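Local coordinates for EccC5 (Mycobacterium xenopi RIVM700367, PDB 7B9F), which probably acts as the FtsK/SpoIIIE-family P-loop ATPase of the mycobacterial ESX-5 type VII secretion system, coupling nucleotide hydrolysis to protein export, at residues Q297-G305 / S340-F348; R104-R115 / E189-F199. All coordinates share one frame; numbering follows the deposited sequence.

Interaction 1 of 2, residues Q297-G305 / S340-F348; sequences QAELFAGRG and SEGVDGVTF
Ala-302 and Asp-344 make the one hydrogen bond between 297-305 and 340-348. Asp-344 N donates to Ala-302 O at 2.6 Å. The bond is bent at hydrogen, 146°, though N approaches nearly in line with the carbonyl. Two weaker CA-H...O contacts run beside it. Val-343 CA lies 3.5 Å from Ala-302 O, and Gly-303 CA lies 3.6 Å from Gly-342 O.

Apolar side chains pack on one flank of this bond. Phe-301 CB rests 3.7 Å from Val-343 CG1, and the two side chains cross at about a right angle. The ring presents its edge to Val-343 CG1 and to Val-346 CG2. On the other flank Arg-304 lies along the backbone of 341-344. Its CG sits between its own backbone N and carbonyl carbon (chi1 64°), which lays the aliphatic part against the chain, with CG 3.4 Å from Glu-341 O. The chain then bends at chi3, bringing NH1 to 3.6 Å from Val-346 O. Arg-304 also packs on Pro-219. The carboxylate of Glu-341 lies over Gly-303, its CD 3.4 Å from Gly-303 CA.

Further out, a type II beta turn from Val-343 to Val-346 sets these groups. Gly-345 fills its third position with positive phi and bonds through its backbone to His-323. The turn leads into strand 346-350, which runs between parallel strands 220-224 and 322-328. The arrangement is a surface loop lying over the N-terminal end of a central parallel strand. The strand order there resembles that of RecA-like P-loop ATPases, consistent with an ATPase-like alpha/beta domain.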
loop_
_atom_site.group_PDB
_atom_site.type_symbol
_atom_site.label_atom_id
_atom_site.label_comp_id
_atom_site.label_asym_id
_atom_site.label_seq_id
_atom_site.Cartn_x
_atom_site.Cartn_y
_atom_site.Cartn_z
ATOM N N GLN C 297 -52.512 29.213 -8.997
ATOM C CA GLN C 297 -52.814 28.406 -10.169
ATOM C C GLN C 297 -52.605 26.925 -9.896
ATOM O O GLN C 297 -53.312 26.086 -10.460
ATOM C CB GLN C 297 -51.946 28.850 -11.339
ATOM C CG GLN C 297 -52.202 30.276 -11.768
ATOM C CD GLN C 297 -53.620 30.496 -12.224
ATOM O OE1 GLN C 297 -54.404 31.159 -11.547
ATOM N NE2 GLN C 297 -53.963 29.939 -13.377
ATOM N N ALA C 298 -51.651 26.586 -9.037
ATOM C CA ALA C 298 -51.405 25.201 -8.666
ATOM C C ALA C 298 -52.335 24.703 -7.572
ATOM O O ALA C 298 -52.063 23.650 -6.990
ATOM C CB ALA C 298 -49.955 25.024 -8.217
ATOM N N GLU C 299 -53.399 25.433 -7.244
ATOM C CA GLU C 299 -54.274 25.043 -6.148
ATOM C C GLU C 299 -55.743 24.982 -6.544
ATOM O O GLU C 299 -56.607 24.975 -5.662
ATOM C CB GLU C 299 -54.095 25.994 -4.963
ATOM C CG GLU C 299 -52.675 26.053 -4.402
ATOM C CD GLU C 299 -52.125 24.724 -3.910
ATOM O OE1 GLU C 299 -52.899 23.782 -3.642
ATOM O OE2 GLU C 299 -50.889 24.619 -3.801
ATOM N N LEU C 300 -56.050 24.966 -7.839
ATOM C CA LEU C 300 -57.403 24.742 -8.328
ATOM C C LEU C 300 -57.628 23.308 -8.786
ATOM O O LEU C 300 -58.683 23.005 -9.348
ATOM C CB LEU C 300 -57.719 25.738 -9.449
ATOM C CG LEU C 300 -56.905 25.777 -10.748
ATOM C CD1 LEU C 300 -57.348 24.770 -11.807
ATOM C CD2 LEU C 300 -56.915 27.187 -11.313
ATOM N N PHE C 301 -56.663 22.425 -8.548
ATOM C CA PHE C 301 -56.742 21.024 -8.929
ATOM C C PHE C 301 -57.718 20.282 -8.018
ATOM O O PHE C 301 -58.365 20.861 -7.142
ATOM C CB PHE C 301 -55.360 20.383 -8.844
ATOM C CG PHE C 301 -54.376 20.885 -9.863
ATOM C CD1 PHE C 301 -54.784 21.608 -10.969
ATOM C CD2 PHE C 301 -53.024 20.653 -9.690
ATOM C CE1 PHE C 301 -53.860 22.064 -11.891
ATOM C CE2 PHE C 301 -52.099 21.104 -10.604
ATOM C CZ PHE C 301 -52.514 21.811 -11.703
ATOM N N ALA C 302 -57.826 18.977 -8.231
ATOM C CA ALA C 302 -58.621 18.111 -7.379
ATOM C C ALA C 302 -57.715 17.245 -6.514
ATOM O O ALA C 302 -56.488 17.309 -6.593
ATOM C CB ALA C 302 -59.555 17.242 -8.220
ATOM N N GLY C 303 -58.335 16.425 -5.669
ATOM C CA GLY C 303 -57.589 15.406 -4.957
ATOM C C GLY C 303 -57.034 14.373 -5.914
ATOM O O GLY C 303 -57.580 14.135 -6.988
ATOM N N ARG C 304 -55.929 13.757 -5.525
ATOM C CA ARG C 304 -55.130 13.019 -6.491
ATOM C C ARG C 304 -55.638 11.604 -6.714
ATOM O O ARG C 304 -56.158 10.963 -5.797
ATOM C CB ARG C 304 -53.682 12.943 -6.057
ATOM C CG ARG C 304 -53.471 12.199 -4.798
ATOM C CD ARG C 304 -52.034 12.256 -4.561
ATOM N NE ARG C 304 -51.359 11.489 -5.591
ATOM C CZ ARG C 304 -50.063 11.563 -5.838
ATOM N NH1 ARG C 304 -49.302 12.382 -5.138
ATOM N NH2 ARG C 304 -49.526 10.824 -6.797
ATOM N N GLY C 305 -55.517 11.140 -7.953
ATOM C CA GLY C 305 -55.576 9.725 -8.246
ATOM C C GLY C 305 -54.176 9.153 -8.291
ATOM O O GLY C 305 -53.342 9.631 -9.061
ATOM N N SER C 340 -57.156 15.288 3.420
ATOM C CA SER C 340 -56.556 13.973 3.580
ATOM C C SER C 340 -56.123 13.387 2.243
ATOM O O SER C 340 -55.300 12.468 2.217
ATOM C CB SER C 340 -57.533 13.031 4.282
ATOM O OG SER C 340 -58.750 12.934 3.566
ATOM N N GLU C 341 -56.648 13.905 1.139
ATOM C CA GLU C 341 -56.405 13.346 -0.178
ATOM C C GLU C 341 -55.277 14.026 -0.941
ATOM O O GLU C 341 -54.905 13.540 -2.012
ATOM C CB GLU C 341 -57.682 13.426 -1.009
ATOM C CG GLU C 341 -58.101 14.849 -1.300
ATOM C CD GLU C 341 -59.400 14.928 -2.069
ATOM O OE1 GLU C 341 -59.990 13.865 -2.356
ATOM O OE2 GLU C 341 -59.830 16.055 -2.393
ATOM N N GLY C 342 -54.734 15.126 -0.443
ATOM C CA GLY C 342 -53.689 15.784 -1.204
ATOM C C GLY C 342 -54.242 16.542 -2.401
ATOM O O GLY C 342 -55.432 16.827 -2.500
ATOM N N VAL C 343 -53.339 16.873 -3.324
ATOM C CA VAL C 343 -53.665 17.616 -4.538
ATOM C C VAL C 343 -53.148 16.825 -5.729
ATOM O O VAL C 343 -52.086 16.202 -5.650
ATOM C CB VAL C 343 -53.060 19.035 -4.517
ATOM C CG1 VAL C 343 -53.502 19.835 -5.713
ATOM C CG2 VAL C 343 -53.453 19.764 -3.258
ATOM N N ASP C 344 -53.908 16.828 -6.821
ATOM C CA ASP C 344 -53.523 16.091 -8.015
ATOM C C ASP C 344 -52.240 16.639 -8.616
ATOM O O ASP C 344 -52.067 17.850 -8.746
ATOM C CB ASP C 344 -54.634 16.161 -9.056
ATOM C CG ASP C 344 -54.311 15.377 -10.308
ATOM O OD1 ASP C 344 -53.483 14.446 -10.243
ATOM O OD2 ASP C 344 -54.888 15.695 -11.365
ATOM N N GLY C 345 -51.344 15.733 -8.992
ATOM C CA GLY C 345 -50.144 16.113 -9.703
ATOM C C GLY C 345 -49.164 16.946 -8.918
ATOM O O GLY C 345 -48.309 17.598 -9.513
ATOM N N VAL C 346 -49.277 16.964 -7.595
ATOM C CA VAL C 346 -48.338 17.657 -6.727
ATOM C C VAL C 346 -47.972 16.697 -5.611
ATOM O O VAL C 346 -48.827 15.986 -5.082
ATOM C CB VAL C 346 -48.933 18.956 -6.143
ATOM C CG1 VAL C 346 -47.912 19.689 -5.335
ATOM C CG2 VAL C 346 -49.447 19.862 -7.232
ATOM N N THR C 347 -46.701 16.680 -5.239
ATOM C CA THR C 347 -46.271 15.858 -4.122
ATOM C C THR C 347 -45.528 16.727 -3.126
ATOM O O THR C 347 -44.823 17.661 -3.510
ATOM C CB THR C 347 -45.420 14.674 -4.597
ATOM O OG1 THR C 347 -45.166 13.792 -3.502
ATOM C CG2 THR C 347 -44.123 15.118 -5.204
ATOM N N PHE C 348 -45.751 16.472 -1.846
ATOM C CA PHE C 348 -45.191 17.293 -0.786
ATOM C C PHE C 348 -44.170 16.495 -0.002
ATOM O O PHE C 348 -44.345 15.300 0.219
ATOM C CB PHE C 348 -46.264 17.817 0.169
ATOM C CG PHE C 348 -47.322 18.633 -0.494
ATOM C CD1 PHE C 348 -48.359 18.044 -1.179
ATOM C CD2 PHE C 348 -47.259 20.005 -0.450
ATOM C CE1 PHE C 348 -49.313 18.809 -1.790
ATOM C CE2 PHE C 348 -48.210 20.771 -1.062
ATOM C CZ PHE C 348 -49.230 20.172 -1.741
#

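Interaction 2 of 2, residues R104-R115 / E189-F199; sequences RAQFMLMLDMLR and EPVTGKALQEF
Arg-104 reaches Glu-189 with a chain extended from CG to NE, while Glu-189 bends back at chi2 (-74°) to meet it. NE and NH2 of Arg-104 both bond Glu-189 OE2, at 2.7 and 2.6 Å, in a side-on salt bridge. The carboxylate oxygen lies near the guanidinium plane, but the two flat groups are turned 71° apart. NH2 uses the anti lone pair of OE2, whereas NE comes from above the carboxylate. Glu-189 is also the N-cap of helix 190-202. OE1 accepts from Thr-192 N at 2.5 Å and from Thr-192 OG1, and OE2 takes Val-191 N. The cap thus fixes the carboxylate that holds Arg-104, and Asp-101 is a second acidic partner of that arginine.

Beyond the salt bridge, toward both C-terminal ends, the packing is mostly apolar. Thr-192 CB lies over one face of Phe-107, 4.0 Å from the ring centroid, as a CH-pi contact. Met-108 CE touches both Val-191 CG1 and Ala-195 CB. Leu-111 CD1 lies 3.6 Å from Phe-199 CD2.

Helices 104-115 and 190-199 run almost parallel, at 10°, with axes 10.4 Å apart. Pro-24 covers Phe-107 and Leu-114, and Leu-27 N bonds Thr-192 OG1. Phe-199 meets Trp-176 of strand 174-177 edge-to-face. Chains of other proteins pack on the pair, one through a salt bridge to Arg-115 NE, so helices 97-132 and 190-202 form part of the assembly interface.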
loop_
_atom_site.group_PDB
_atom_site.type_symbol
_atom_site.label_atom_id
_atom_site.label_comp_id
_atom_site.label_asym_id
_atom_site.label_seq_id
_atom_site.Cartn_x
_atom_site.Cartn_y
_atom_site.Cartn_z
ATOM N N ARG C 104 -23.429 -35.343 -0.719
ATOM C CA ARG C 104 -23.342 -34.003 -0.150
ATOM C C ARG C 104 -22.481 -33.091 -1.012
ATOM O O ARG C 104 -22.829 -31.927 -1.239
ATOM C CB ARG C 104 -22.772 -34.067 1.259
ATOM C CG ARG C 104 -23.735 -34.507 2.320
ATOM C CD ARG C 104 -22.957 -34.850 3.564
ATOM N NE ARG C 104 -23.807 -34.991 4.734
ATOM C CZ ARG C 104 -23.451 -35.650 5.826
ATOM N NH1 ARG C 104 -22.262 -36.220 5.899
ATOM N NH2 ARG C 104 -24.283 -35.732 6.848
ATOM N N ALA C 105 -21.341 -33.597 -1.480
ATOM C CA ALA C 105 -20.459 -32.796 -2.322
ATOM C C ALA C 105 -21.149 -32.390 -3.615
ATOM O O ALA C 105 -21.028 -31.242 -4.063
ATOM C CB ALA C 105 -19.178 -33.568 -2.618
ATOM N N GLN C 106 -21.871 -33.326 -4.235
ATOM C CA GLN C 106 -22.595 -33.004 -5.462
ATOM C C GLN C 106 -23.655 -31.943 -5.214
ATOM O O GLN C 106 -23.819 -31.011 -6.016
ATOM C CB GLN C 106 -23.229 -34.261 -6.043
ATOM C CG GLN C 106 -22.226 -35.215 -6.641
ATOM C CD GLN C 106 -22.876 -36.472 -7.167
ATOM O OE1 GLN C 106 -24.099 -36.573 -7.222
ATOM N NE2 GLN C 106 -22.059 -37.443 -7.552
ATOM N N PHE C 107 -24.371 -32.062 -4.095
ATOM C CA PHE C 107 -25.359 -31.054 -3.735
ATOM C C PHE C 107 -24.713 -29.688 -3.560
ATOM O O PHE C 107 -25.248 -28.671 -4.016
ATOM C CB PHE C 107 -26.093 -31.482 -2.468
ATOM C CG PHE C 107 -27.162 -30.531 -2.042
ATOM C CD1 PHE C 107 -28.444 -30.670 -2.516
ATOM C CD2 PHE C 107 -26.901 -29.536 -1.124
ATOM C CE1 PHE C 107 -29.431 -29.803 -2.125
ATOM C CE2 PHE C 107 -27.886 -28.674 -0.725
ATOM C CZ PHE C 107 -29.151 -28.807 -1.224
ATOM N N MET C 108 -23.556 -29.648 -2.904
ATOM C CA MET C 108 -22.918 -28.369 -2.624
ATOM C C MET C 108 -22.423 -27.712 -3.904
ATOM O O MET C 108 -22.505 -26.488 -4.054
ATOM C CB MET C 108 -21.779 -28.571 -1.640
ATOM C CG MET C 108 -22.298 -28.870 -0.268
ATOM S SD MET C 108 -23.265 -27.540 0.426
ATOM C CE MET C 108 -22.996 -27.878 2.150
ATOM N N LEU C 109 -21.917 -28.510 -4.844
ATOM C CA LEU C 109 -21.511 -27.948 -6.128
ATOM C C LEU C 109 -22.700 -27.407 -6.907
ATOM O O LEU C 109 -22.597 -26.350 -7.544
ATOM C CB LEU C 109 -20.770 -28.982 -6.959
ATOM C CG LEU C 109 -19.398 -29.326 -6.409
ATOM C CD1 LEU C 109 -18.737 -30.346 -7.303
ATOM C CD2 LEU C 109 -18.567 -28.068 -6.311
ATOM N N MET C 110 -23.831 -28.117 -6.886
ATOM C CA MET C 110 -25.026 -27.594 -7.545
ATOM C C MET C 110 -25.456 -26.275 -6.916
ATOM O O MET C 110 -25.847 -25.324 -7.614
ATOM C CB MET C 110 -26.151 -28.622 -7.481
ATOM C CG MET C 110 -25.865 -29.856 -8.315
ATOM S SD MET C 110 -26.975 -31.250 -8.042
ATOM C CE MET C 110 -28.486 -30.407 -7.605
ATOM N N LEU C 111 -25.355 -26.195 -5.592
ATOM C CA LEU C 111 -25.709 -24.974 -4.885
ATOM C C LEU C 111 -24.789 -23.821 -5.269
ATOM O O LEU C 111 -25.238 -22.683 -5.425
ATOM C CB LEU C 111 -25.662 -25.236 -3.387
ATOM C CG LEU C 111 -26.390 -24.243 -2.509
ATOM C CD1 LEU C 111 -27.857 -24.335 -2.812
ATOM C CD2 LEU C 111 -26.126 -24.575 -1.068
ATOM N N ASP C 112 -23.496 -24.100 -5.441
ATOM C CA ASP C 112 -22.566 -23.056 -5.866
ATOM C C ASP C 112 -22.841 -22.596 -7.292
ATOM O O ASP C 112 -22.656 -21.416 -7.616
ATOM C CB ASP C 112 -21.132 -23.546 -5.731
ATOM C CG ASP C 112 -20.658 -23.543 -4.302
ATOM O OD1 ASP C 112 -21.506 -23.682 -3.399
ATOM O OD2 ASP C 112 -19.440 -23.399 -4.078
ATOM N N MET C 113 -23.255 -23.515 -8.166
ATOM C CA MET C 113 -23.647 -23.109 -9.513
ATOM C C MET C 113 -24.828 -22.149 -9.470
ATOM O O MET C 113 -24.840 -21.117 -10.162
ATOM C CB MET C 113 -23.997 -24.331 -10.353
ATOM C CG MET C 113 -22.844 -25.277 -10.630
ATOM S SD MET C 113 -21.479 -24.558 -11.558
ATOM C CE MET C 113 -20.277 -24.266 -10.263
ATOM N N LEU C 114 -25.819 -22.456 -8.633
ATOM C CA LEU C 114 -26.938 -21.533 -8.477
ATOM C C LEU C 114 -26.482 -20.204 -7.897
ATOM O O LEU C 114 -27.001 -19.148 -8.274
ATOM C CB LEU C 114 -28.021 -22.144 -7.603
ATOM C CG LEU C 114 -28.613 -23.447 -8.107
ATOM C CD1 LEU C 114 -29.839 -23.754 -7.300
ATOM C CD2 LEU C 114 -28.958 -23.337 -9.573
ATOM N N ARG C 115 -25.516 -20.235 -6.979
ATOM C CA ARG C 115 -25.033 -18.989 -6.398
ATOM C C ARG C 115 -24.351 -18.105 -7.425
ATOM O O ARG C 115 -24.550 -16.888 -7.417
ATOM C CB ARG C 115 -24.092 -19.250 -5.229
ATOM C CG ARG C 115 -24.082 -18.083 -4.270
ATOM C CD ARG C 115 -23.132 -18.195 -3.092
ATOM N NE ARG C 115 -23.408 -19.328 -2.219
ATOM C CZ ARG C 115 -22.839 -20.520 -2.319
ATOM N NH1 ARG C 115 -21.921 -20.743 -3.242
ATOM N NH2 ARG C 115 -23.170 -21.479 -1.472
ATOM N N GLU C 189 -31.566 -34.601 5.977
ATOM C CA GLU C 189 -30.153 -34.651 6.297
ATOM C C GLU C 189 -29.719 -33.276 6.796
ATOM O O GLU C 189 -30.174 -32.260 6.268
ATOM C CB GLU C 189 -29.368 -35.087 5.056
ATOM C CG GLU C 189 -27.860 -35.291 5.181
ATOM C CD GLU C 189 -27.061 -34.020 5.286
ATOM O OE1 GLU C 189 -27.483 -33.005 4.701
ATOM O OE2 GLU C 189 -26.018 -34.029 5.964
ATOM N N PRO C 190 -28.867 -33.212 7.821
ATOM C CA PRO C 190 -28.599 -31.915 8.462
ATOM C C PRO C 190 -27.892 -30.905 7.578
ATOM O O PRO C 190 -28.326 -29.750 7.505
ATOM C CB PRO C 190 -27.740 -32.302 9.669
ATOM C CG PRO C 190 -28.109 -33.687 9.958
ATOM C CD PRO C 190 -28.356 -34.325 8.627
ATOM N N VAL C 191 -26.816 -31.306 6.902
ATOM C CA VAL C 191 -25.962 -30.344 6.209
ATOM C C VAL C 191 -26.668 -29.730 5.013
ATOM O O VAL C 191 -26.671 -28.506 4.847
ATOM C CB VAL C 191 -24.641 -31.003 5.802
ATOM C CG1 VAL C 191 -23.835 -30.060 4.978
ATOM C CG2 VAL C 191 -23.882 -31.293 7.027
ATOM N N THR C 192 -27.255 -30.558 4.152
ATOM C CA THR C 192 -27.918 -30.020 2.972
ATOM C C THR C 192 -29.130 -29.186 3.352
ATOM O O THR C 192 -29.400 -28.154 2.729
ATOM C CB THR C 192 -28.324 -31.145 2.035
ATOM O OG1 THR C 192 -29.251 -32.000 2.708
ATOM C CG2 THR C 192 -27.112 -31.941 1.626
ATOM N N GLY C 193 -29.860 -29.609 4.383
ATOM C CA GLY C 193 -30.994 -28.824 4.837
ATOM C C GLY C 193 -30.585 -27.458 5.347
ATOM O O GLY C 193 -31.190 -26.444 4.996
ATOM N N LYS C 194 -29.527 -27.413 6.155
ATOM C CA LYS C 194 -29.058 -26.140 6.685
ATOM C C LYS C 194 -28.491 -25.258 5.580
ATOM O O LYS C 194 -28.686 -24.040 5.592
ATOM C CB LYS C 194 -28.012 -26.374 7.768
ATOM C CG LYS C 194 -27.657 -25.142 8.584
ATOM C CD LYS C 194 -28.884 -24.298 8.889
ATOM C CE LYS C 194 -28.560 -23.147 9.821
ATOM N NZ LYS C 194 -27.983 -23.607 11.107
ATOM N N ALA C 195 -27.780 -25.853 4.623
ATOM C CA ALA C 195 -27.219 -25.067 3.531
ATOM C C ALA C 195 -28.313 -24.489 2.651
ATOM O O ALA C 195 -28.211 -23.347 2.195
ATOM C CB ALA C 195 -26.260 -25.916 2.705
ATOM N N LEU C 196 -29.377 -25.254 2.406
ATOM C CA LEU C 196 -30.484 -24.723 1.623
ATOM C C LEU C 196 -31.224 -23.641 2.390
ATOM O O LEU C 196 -31.685 -22.658 1.799
ATOM C CB LEU C 196 -31.437 -25.841 1.231
ATOM C CG LEU C 196 -32.404 -25.403 0.143
ATOM C CD1 LEU C 196 -31.631 -25.084 -1.108
ATOM C CD2 LEU C 196 -33.426 -26.472 -0.121
ATOM N N GLN C 197 -31.351 -23.815 3.706
ATOM C CA GLN C 197 -31.880 -22.769 4.571
ATOM C C GLN C 197 -31.102 -21.473 4.415
ATOM O O GLN C 197 -31.684 -20.401 4.220
ATOM C CB GLN C 197 -31.811 -23.245 6.015
ATOM C CG GLN C 197 -32.710 -22.540 6.969
ATOM C CD GLN C 197 -33.154 -23.466 8.068
ATOM O OE1 GLN C 197 -33.662 -24.554 7.804
ATOM N NE2 GLN C 197 -32.955 -23.052 9.311
ATOM N N GLU C 198 -29.776 -21.560 4.495
ATOM C CA GLU C 198 -28.942 -20.368 4.404
ATOM C C GLU C 198 -29.021 -19.740 3.020
ATOM O O GLU C 198 -29.042 -18.511 2.892
ATOM C CB GLU C 198 -27.499 -20.714 4.746
ATOM C CG GLU C 198 -27.297 -21.144 6.181
ATOM C CD GLU C 198 -27.548 -20.038 7.173
ATOM O OE1 GLU C 198 -27.295 -18.871 6.834
ATOM O OE2 GLU C 198 -27.999 -20.333 8.297
ATOM N N PHE C 199 -29.050 -20.570 1.973
ATOM C CA PHE C 199 -29.189 -20.057 0.615
ATOM C C PHE C 199 -30.493 -19.297 0.451
ATOM O O PHE C 199 -30.524 -18.221 -0.151
ATOM C CB PHE C 199 -29.117 -21.202 -0.390
ATOM C CG PHE C 199 -28.967 -20.756 -1.814
ATOM C CD1 PHE C 199 -30.064 -20.391 -2.565
ATOM C CD2 PHE C 199 -27.730 -20.739 -2.411
ATOM C CE1 PHE C 199 -29.921 -19.984 -3.861
ATOM C CE2 PHE C 199 -27.583 -20.337 -3.710
ATOM C CZ PHE C 199 -28.680 -19.961 -4.436
#

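Interaction 2 is a buried contact between two helices, while interaction 1 is a partly buried contact between loops at the N-terminal end of an inner sheet strand. They share no helix or strand and lie on opposite sides of the chain's centre, with nearest atoms about 35 Å apart. Their chemistry differs accordingly. The loops of 297-305 and 340-348 meet through one backbone hydrogen bond, the Arg-304 side chain laid along the facing backbone, and a small apolar patch. The helices of 104-115 and 189-199 meet through side chains, with the one salt bridge between the segments at their N-terminal ends and mostly hydrophobic packing beyond. Other protein chains reach interaction 2 but not interaction 1.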